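Local coordinates for PHOX (Pseudomonas fluorescens, PDB 4A9V), which catalyses the hydrolysis of phosphate monoesters as an alkaline phosphatase, using a complex iron-calcium cofactor, at residues 360-363 with 364-368. Numbering follows the deposited sequence.
Sequences GFAD and QAEVL. With EDO (1,2-ethanediol), chain H.
Asp-363 and Glu-366 close the start of helix 364-369 with two bonds. OD1 of Asp-363 accepts the backbone N-H of Glu-366 (N to OD1 2.9 Å), which meets it nearly head-on. A chi1 of 53° tucks CG in between the two backbone branches and turns OD1 forward, over the first turn, to that N-H. The second bond uses the side chain of Glu-366, which runs extended beyond CG to bring OE1 to the backbone N of Ala-362 at 2.9 Å. The bond is nearly straight (170°), but the donor lies above the carboxylate plane. CB of Ala-362 rests 3.5 Å from the same OE1. The CG methylene of Glu-366 lies 3.3 Å from Asp-363 OD1, while its OE2 stays 4.6 Å from that oxygen; the like charges may repel mildly. The backbone adds a weak bond from Val-367 N to Asp-363 O (3.3 Å). Beside this turn the side chains of Phe-361 and Val-367 lie roughly perpendicular, Phe-361 CB to Val-367 CG2 4.0 Å, with Glu-366 O at the ring edge; helix 371-377 packs against both. Further out, OD2 of Asp-363 is hydrogen-bonded to His-158 NE2, and Gln-364 accepts from His-350 N through OE1 and donates through NE2 to Leu-348 O and to 1,2-ethanediol, probably a crystallisation additive. Far from the metal cofactor, this is an aspartate N-cap on a short peripheral helix of the beta-propeller, with the N3 glutamate bonded to the residue before the cap.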
loop_
_atom_site.group_PDB
_atom_site.type_symbol
_atom_site.label_atom_id
_atom_site.label_comp_id
_atom_site.label_asym_id
_atom_site.label_seq_id
_atom_site.Cartn_x
_atom_site.Cartn_y
_atom_site.Cartn_z
ATOM N N GLY A 360 14.571 -26.668 0.488
ATOM C CA GLY A 360 15.481 -25.582 0.125
ATOM C C GLY A 360 15.636 -24.512 1.193
ATOM O O GLY A 360 16.091 -23.411 0.904
ATOM N N PHE A 361 15.214 -24.813 2.418
ATOM C CA PHE A 361 15.270 -23.834 3.504
ATOM C C PHE A 361 16.165 -24.352 4.623
ATOM O O PHE A 361 15.872 -25.368 5.248
ATOM C CB PHE A 361 13.869 -23.556 4.046
ATOM C CG PHE A 361 12.880 -23.163 2.990
ATOM C CD1 PHE A 361 12.166 -24.126 2.306
ATOM C CD2 PHE A 361 12.729 -21.838 2.625
ATOM C CE1 PHE A 361 11.312 -23.778 1.282
ATOM C CE2 PHE A 361 11.840 -21.481 1.633
ATOM C CZ PHE A 361 11.161 -22.455 0.932
ATOM N N ALA A 362 17.288 -23.679 4.836
ATOM C CA ALA A 362 18.266 -24.138 5.816
ATOM C C ALA A 362 17.812 -23.859 7.245
ATOM O O ALA A 362 18.251 -24.516 8.190
ATOM C CB ALA A 362 19.613 -23.482 5.559
ATOM N N ASP A 363 17.037 -22.795 7.409
ATOM C CA ASP A 363 16.718 -22.264 8.725
ATOM C C ASP A 363 15.545 -21.295 8.592
ATOM O O ASP A 363 15.055 -21.060 7.490
ATOM C CB ASP A 363 17.940 -21.563 9.328
ATOM C CG ASP A 363 18.533 -20.519 8.401
ATOM O OD1 ASP A 363 17.769 -19.835 7.699
ATOM O OD2 ASP A 363 19.773 -20.385 8.363
ATOM N N GLN A 364 15.065 -20.778 9.717
ATOM C CA GLN A 364 13.882 -19.935 9.712
ATOM C C GLN A 364 14.150 -18.601 9.019
ATOM O O GLN A 364 13.268 -18.065 8.358
ATOM C CB GLN A 364 13.382 -19.712 11.140
ATOM C CG GLN A 364 12.141 -18.834 11.231
ATOM C CD GLN A 364 10.928 -19.422 10.535
ATOM O OE1 GLN A 364 10.926 -20.578 10.116
ATOM N NE2 GLN A 364 9.859 -18.637 10.467
ATOM N N ALA A 365 15.379 -18.100 9.087
ATOM C CA ALA A 365 15.707 -16.874 8.363
ATOM C C ALA A 365 15.417 -17.025 6.876
ATOM O O ALA A 365 14.845 -16.129 6.250
ATOM C CB ALA A 365 17.161 -16.502 8.584
ATOM N N GLU A 366 15.822 -18.150 6.300
ATOM C CA GLU A 366 15.580 -18.387 4.880
ATOM C C GLU A 366 14.104 -18.526 4.532
ATOM O O GLU A 366 13.673 -18.106 3.465
ATOM C CB GLU A 366 16.357 -19.617 4.412
ATOM C CG GLU A 366 17.858 -19.403 4.462
ATOM C CD GLU A 366 18.661 -20.475 3.745
ATOM O OE1 GLU A 366 18.071 -21.417 3.172
ATOM O OE2 GLU A 366 19.896 -20.309 3.667
ATOM N N VAL A 367 13.327 -19.111 5.437
ATOM C CA VAL A 367 11.881 -19.165 5.274
ATOM C C VAL A 367 11.306 -17.761 5.105
ATOM O O VAL A 367 10.437 -17.535 4.263
ATOM C CB VAL A 367 11.215 -19.896 6.458
ATOM C CG1 VAL A 367 9.700 -19.857 6.331
ATOM C CG2 VAL A 367 11.709 -21.334 6.537
ATOM N N LEU A 368 11.793 -16.819 5.902
ATOM C CA LEU A 368 11.271 -15.455 5.878
ATOM C C LEU A 368 11.774 -14.666 4.664
ATOM O O LEU A 368 10.998 -13.991 3.985
ATOM C CB LEU A 368 11.648 -14.739 7.176
ATOM C CG LEU A 368 11.029 -15.353 8.433
ATOM C CD1 LEU A 368 11.718 -14.805 9.670
ATOM C CD2 LEU A 368 9.532 -15.113 8.474
HETATM C C1 EDO H . 9.617 -15.375 14.757
HETATM O O1 EDO H . 9.434 -15.800 16.122
HETATM C C2 EDO H . 9.806 -16.598 13.863
HETATM O O2 EDO H . 9.958 -16.219 12.487
#